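Local structure of Pgp2 (Campylobacter jejuni subsp. jejuni, 6XJ7) at residues 258-263 with 275-280; 29-34 with 159-164. The protein probably trims peptidoglycan as an LD-carboxypeptidase of the YkuD family, and directs helical cell shape through a peptidoglycan-binding pocket on its NTF2-like domain. The protein carries 1 engineered substitution. All coordinates share one frame; numbering follows the deposited sequence.

Interaction 1: residues 258-263 with 275-280; sequences ISFYED and AILYVK. Engineered in segment 275-280: Ala275 (natural residue Lys).
Phe260 and Ala275 face each other as an antiparallel hydrogen-bonded pair, and the aromatic ring bends over its partner: Ala275 CB lies 3.9 Å from the centroid of the Phe260 ring, 18° off the ring normal, a CH-pi contact over one face. Setting CG between the backbone N and carbonyl carbon (chi1 51°) folds the Phe260 ring back across the neighbouring strand, where its edge meets Leu277; Phe260 CE2 lies 4.0 Å from Leu277 CG. Ala275 is an engineered residue, lysine in the natural protein. Its methyl also meets the carboxylate of Glu262, with Glu262 OE1 approaching Ala275 CB to 3.4 Å.

Backbone bonds fix the register. Ile258 N gives a nearly straight bond of 2.8 Å to Leu277 O, and Leu277 N returns one to Ile258 O. Around Phe260 the two bonds differ in length: Ala275 N reaches Phe260 O at 2.7 Å, whereas Phe260 N lies 3.1 Å from Ala275 O.

The packing is unequal on the two faces. On the buried face, Ile258, Phe260, Ala275 and Leu277 meet, and Ile258 CD1 reaches Val279 CG1 at 4.2 Å. On the other face the partly exposed Ser259 and Ile276 form a non-hydrogen-bonded pair with little side-chain overlap, Ser259 CB and Ile276 CG1 being 4.4 Å apart; Ser259 OG bonds instead to Asn243 O.

The two segments belong to the hairpin of strands 254-265 and 270-281 in the NTF2-like domain. Strand 236-246 flanks the first, strand 287-289 adjoins the second, and helix 176-194 packs on the buried face through Leu182, Leu186 and Trp189.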
# COMPACT_ATOMS: atom_id res chain seq x y z
N ILE A 258 -0.60 -0.26 -5.58
CA ILE A 258 -1.62 0.25 -6.49
C ILE A 258 -2.89 -0.45 -6.08
O ILE A 258 -3.06 -1.65 -6.33
CB ILE A 258 -1.29 -0.01 -7.96
CG1 ILE A 258 0.12 0.44 -8.32
CG2 ILE A 258 -2.37 0.66 -8.85
CD1 ILE A 258 0.50 0.06 -9.76
N SER A 259 -3.77 0.25 -5.39
CA SER A 259 -5.06 -0.30 -5.01
C SER A 259 -6.11 0.33 -5.91
O SER A 259 -6.02 1.51 -6.26
CB SER A 259 -5.37 -0.05 -3.53
OG SER A 259 -5.72 1.28 -3.30
N PHE A 260 -7.06 -0.47 -6.33
CA PHE A 260 -8.05 -0.02 -7.29
C PHE A 260 -9.20 -1.01 -7.24
O PHE A 260 -9.06 -2.15 -6.80
CB PHE A 260 -7.54 0.07 -8.73
CG PHE A 260 -6.84 -1.18 -9.23
CD1 PHE A 260 -7.46 -2.02 -10.14
CD2 PHE A 260 -5.58 -1.51 -8.77
CE1 PHE A 260 -6.81 -3.16 -10.61
CE2 PHE A 260 -4.94 -2.66 -9.21
CZ PHE A 260 -5.56 -3.49 -10.14
N TYR A 261 -10.32 -0.54 -7.72
CA TYR A 261 -11.49 -1.38 -7.86
C TYR A 261 -11.50 -2.00 -9.24
O TYR A 261 -11.28 -1.32 -10.25
CB TYR A 261 -12.74 -0.56 -7.60
CG TYR A 261 -13.93 -1.43 -7.38
CD1 TYR A 261 -14.14 -2.06 -6.16
CD2 TYR A 261 -14.82 -1.67 -8.40
CE1 TYR A 261 -15.25 -2.88 -5.96
CE2 TYR A 261 -15.95 -2.48 -8.20
CZ TYR A 261 -16.13 -3.08 -6.99
OH TYR A 261 -17.23 -3.88 -6.81
N GLU A 262 -11.73 -3.31 -9.28
CA GLU A 262 -11.67 -4.11 -10.49
C GLU A 262 -13.07 -4.59 -10.83
O GLU A 262 -13.77 -5.12 -9.96
CB GLU A 262 -10.75 -5.30 -10.24
CG GLU A 262 -9.93 -5.80 -11.32
CD GLU A 262 -8.88 -6.73 -10.77
OE1 GLU A 262 -7.67 -6.40 -10.88
OE2 GLU A 262 -9.28 -7.76 -10.17
N ASP A 263 -13.47 -4.41 -12.08
CA ASP A 263 -14.78 -4.79 -12.56
C ASP A 263 -14.57 -5.56 -13.86
O ASP A 263 -14.13 -4.98 -14.86
CB ASP A 263 -15.63 -3.55 -12.78
CG ASP A 263 -17.08 -3.88 -12.92
OD1 ASP A 263 -17.40 -5.00 -13.38
OD2 ASP A 263 -17.88 -3.01 -12.56
N ALA A 275 -9.03 -4.61 -5.60
CA ALA A 275 -7.83 -5.24 -6.13
C ALA A 275 -6.62 -4.49 -5.61
O ALA A 275 -6.72 -3.31 -5.25
CB ALA A 275 -7.82 -5.25 -7.66
N ILE A 276 -5.48 -5.16 -5.57
CA ILE A 276 -4.23 -4.51 -5.18
C ILE A 276 -3.09 -5.13 -5.96
O ILE A 276 -3.02 -6.36 -6.09
CB ILE A 276 -3.93 -4.63 -3.68
CG1 ILE A 276 -5.16 -4.38 -2.82
CG2 ILE A 276 -2.80 -3.62 -3.32
CD1 ILE A 276 -4.91 -4.66 -1.34
N LEU A 277 -2.20 -4.28 -6.48
CA LEU A 277 -0.89 -4.72 -6.93
C LEU A 277 0.16 -4.12 -6.01
O LEU A 277 0.15 -2.91 -5.75
CB LEU A 277 -0.59 -4.28 -8.37
CG LEU A 277 -1.58 -4.77 -9.43
CD1 LEU A 277 -1.23 -4.21 -10.78
CD2 LEU A 277 -1.59 -6.27 -9.43
N TYR A 278 1.05 -4.95 -5.52
CA TYR A 278 2.27 -4.49 -4.89
C TYR A 278 3.35 -4.65 -5.93
O TYR A 278 3.52 -5.75 -6.46
CB TYR A 278 2.61 -5.30 -3.64
CG TYR A 278 1.62 -5.07 -2.56
CD1 TYR A 278 1.82 -4.10 -1.59
CD2 TYR A 278 0.45 -5.81 -2.52
CE1 TYR A 278 0.86 -3.88 -0.59
CE2 TYR A 278 -0.52 -5.59 -1.55
CZ TYR A 278 -0.31 -4.63 -0.59
OH TYR A 278 -1.30 -4.44 0.37
N VAL A 279 4.03 -3.55 -6.28
CA VAL A 279 4.90 -3.55 -7.45
C VAL A 279 6.22 -2.87 -7.11
O VAL A 279 6.32 -2.08 -6.17
CB VAL A 279 4.25 -2.86 -8.68
CG1 VAL A 279 2.83 -3.33 -8.86
CG2 VAL A 279 4.31 -1.36 -8.57
N LYS A 280 7.24 -3.24 -7.87
CA LYS A 280 8.45 -2.45 -7.97
C LYS A 280 8.51 -1.85 -9.36
O LYS A 280 7.88 -2.34 -10.29
CB LYS A 280 9.70 -3.30 -7.72
CG LYS A 280 10.03 -4.25 -8.86
CD LYS A 280 11.20 -5.16 -8.51
CE LYS A 280 11.78 -5.84 -9.75
NZ LYS A 280 12.92 -6.72 -9.35

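Interaction 2: residues 29-34 with 159-164; sequences YDDNVA and DKKVFV
Ala34 is held by two backbone hydrogen bonds in parallel pairing: its N donates to Lys161 O at 2.9 Å, and its O accepts from Phe163 N at 2.8 Å with an N-H...O angle of 171°. Two waters extend the polar link, one from Asn32 O to Lys161 N, the other from Val33 O to Lys160 NZ.

Among apolar contacts, Ala34 CB meets Val162 CG2, while Val33 CG1 touches Phe163 CE2 at 3.8 Å. Tyr29 CE1 comes to 3.5 Å from Phe163 CE2 at that ring's edge; the ring planes are inclined at 32°. The other Val33 methyl, CG2, sits over the centre of the Tyr29 ring.

The charged pair is looser. A bend at chi3 (-78°) places Lys161 CE 3.4 Å from Asp31 OD1, and a further bend at chi4 leaves Lys161 NZ 4.4 Å from that oxygen, too far for a salt bridge; Asn243 ND2 bonds OD1 instead.

Strands 33-39 and 161-167 are neighbours in the catalytic-domain sheet, flanked by 44-51 and 83-86 respectively, while the Tyr29 hydroxyl is hydrogen-bonded to Leu26 O and to Ser245 OG of strand 236-246.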
# COMPACT_ATOMS: atom_id res chain seq x y z
N TYR A 29 -4.33 9.87 -5.15
CA TYR A 29 -5.54 9.23 -4.64
C TYR A 29 -6.79 9.74 -5.34
O TYR A 29 -6.92 10.93 -5.63
CB TYR A 29 -5.69 9.45 -3.15
CG TYR A 29 -4.48 8.92 -2.41
CD1 TYR A 29 -4.40 7.58 -2.08
CD2 TYR A 29 -3.42 9.74 -2.09
CE1 TYR A 29 -3.29 7.07 -1.43
CE2 TYR A 29 -2.29 9.23 -1.43
CZ TYR A 29 -2.24 7.89 -1.10
OH TYR A 29 -1.16 7.33 -0.48
N ASP A 30 -7.71 8.81 -5.58
CA ASP A 30 -9.02 9.07 -6.13
C ASP A 30 -10.05 9.39 -5.06
O ASP A 30 -11.17 9.80 -5.40
CB ASP A 30 -9.46 7.84 -6.94
CG ASP A 30 -10.58 8.15 -7.90
OD1 ASP A 30 -10.40 9.06 -8.69
OD2 ASP A 30 -11.63 7.49 -7.86
N ASP A 31 -9.68 9.24 -3.79
CA ASP A 31 -10.50 9.54 -2.63
C ASP A 31 -9.76 10.55 -1.77
O ASP A 31 -8.54 10.68 -1.84
CB ASP A 31 -10.77 8.29 -1.78
CG ASP A 31 -11.40 7.18 -2.58
OD1 ASP A 31 -10.80 6.07 -2.74
OD2 ASP A 31 -12.50 7.43 -3.08
N ASN A 32 -10.53 11.27 -0.96
CA ASN A 32 -9.93 11.96 0.16
C ASN A 32 -9.47 10.92 1.15
O ASN A 32 -10.22 10.00 1.50
CB ASN A 32 -10.93 12.90 0.82
CG ASN A 32 -11.39 13.99 -0.09
OD1 ASN A 32 -10.71 14.36 -1.05
ND2 ASN A 32 -12.57 14.53 0.20
N VAL A 33 -8.23 11.02 1.59
CA VAL A 33 -7.65 10.02 2.46
C VAL A 33 -6.83 10.74 3.51
O VAL A 33 -6.49 11.92 3.36
CB VAL A 33 -6.76 9.00 1.71
CG1 VAL A 33 -7.56 8.35 0.60
CG2 VAL A 33 -5.51 9.65 1.14
N ALA A 34 -6.52 10.02 4.57
CA ALA A 34 -5.50 10.45 5.50
C ALA A 34 -4.35 9.46 5.45
O ALA A 34 -4.57 8.25 5.30
CB ALA A 34 -6.03 10.54 6.92
N ASP A 159 -13.69 8.33 10.76
CA ASP A 159 -14.59 8.26 9.61
C ASP A 159 -13.87 8.51 8.30
O ASP A 159 -14.48 8.93 7.33
CB ASP A 159 -15.74 9.27 9.74
CG ASP A 159 -16.60 9.02 10.96
OD1 ASP A 159 -16.95 7.85 11.21
OD2 ASP A 159 -16.92 10.00 11.66
N LYS A 160 -12.56 8.28 8.23
CA LYS A 160 -11.83 8.53 7.00
C LYS A 160 -11.27 7.22 6.46
O LYS A 160 -11.19 6.21 7.15
CB LYS A 160 -10.68 9.53 7.20
CG LYS A 160 -11.14 10.86 7.73
CD LYS A 160 -10.04 11.90 7.77
CE LYS A 160 -9.77 12.50 6.39
NZ LYS A 160 -9.12 13.85 6.51
N LYS A 161 -10.91 7.27 5.19
CA LYS A 161 -10.09 6.23 4.59
C LYS A 161 -8.64 6.55 4.97
O LYS A 161 -8.11 7.58 4.56
CB LYS A 161 -10.29 6.20 3.08
CG LYS A 161 -9.57 5.08 2.44
CD LYS A 161 -9.65 5.15 0.89
CE LYS A 161 -10.98 4.69 0.36
NZ LYS A 161 -11.16 3.24 0.55
N VAL A 162 -8.03 5.70 5.79
CA VAL A 162 -6.77 6.04 6.45
C VAL A 162 -5.72 4.98 6.13
O VAL A 162 -5.92 3.78 6.40
CB VAL A 162 -6.94 6.20 7.96
CG1 VAL A 162 -5.62 6.59 8.64
CG2 VAL A 162 -7.98 7.26 8.26
N PHE A 163 -4.61 5.42 5.57
CA PHE A 163 -3.50 4.58 5.18
C PHE A 163 -2.36 4.80 6.15
O PHE A 163 -2.34 5.78 6.89
CB PHE A 163 -3.07 4.88 3.74
CG PHE A 163 -4.15 4.65 2.74
CD1 PHE A 163 -5.02 3.59 2.89
CD2 PHE A 163 -4.31 5.49 1.67
CE1 PHE A 163 -6.03 3.36 1.98
CE2 PHE A 163 -5.29 5.25 0.74
CZ PHE A 163 -6.15 4.18 0.90
N VAL A 164 -1.45 3.84 6.17
CA VAL A 164 -0.37 3.82 7.14
C VAL A 164 0.90 3.67 6.33
O VAL A 164 1.04 2.71 5.55
CB VAL A 164 -0.52 2.68 8.16
CG1 VAL A 164 0.74 2.51 8.97
CG2 VAL A 164 -1.70 2.91 9.08
O HOH W 1 -11.23 9.99 3.94
O HOH W 2 -8.72 14.08 3.50

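Both segments of interaction 2 precede those of interaction 1 in the sequence. Their centres are 16 Å apart and their nearest atoms about 5 Å apart without touching. Interaction 2 joins parallel neighbours in the mixed sheet of the catalytic domain, interaction 1 an antiparallel hairpin in the curved NTF2-like sheet. The chain links these sheets, since strand 28-29 belongs to the antiparallel one and strand 33-39 to the mixed one. Strand 236-246 bridges the separation, its Asn243 bonding to Ser259 in one contact and to Asp31 in the other; Arg257 makes a cation-pi contact with Phe163. The accessory sheet thus lies directly against the catalytic one, with both contacts away from the predicted active-site residues.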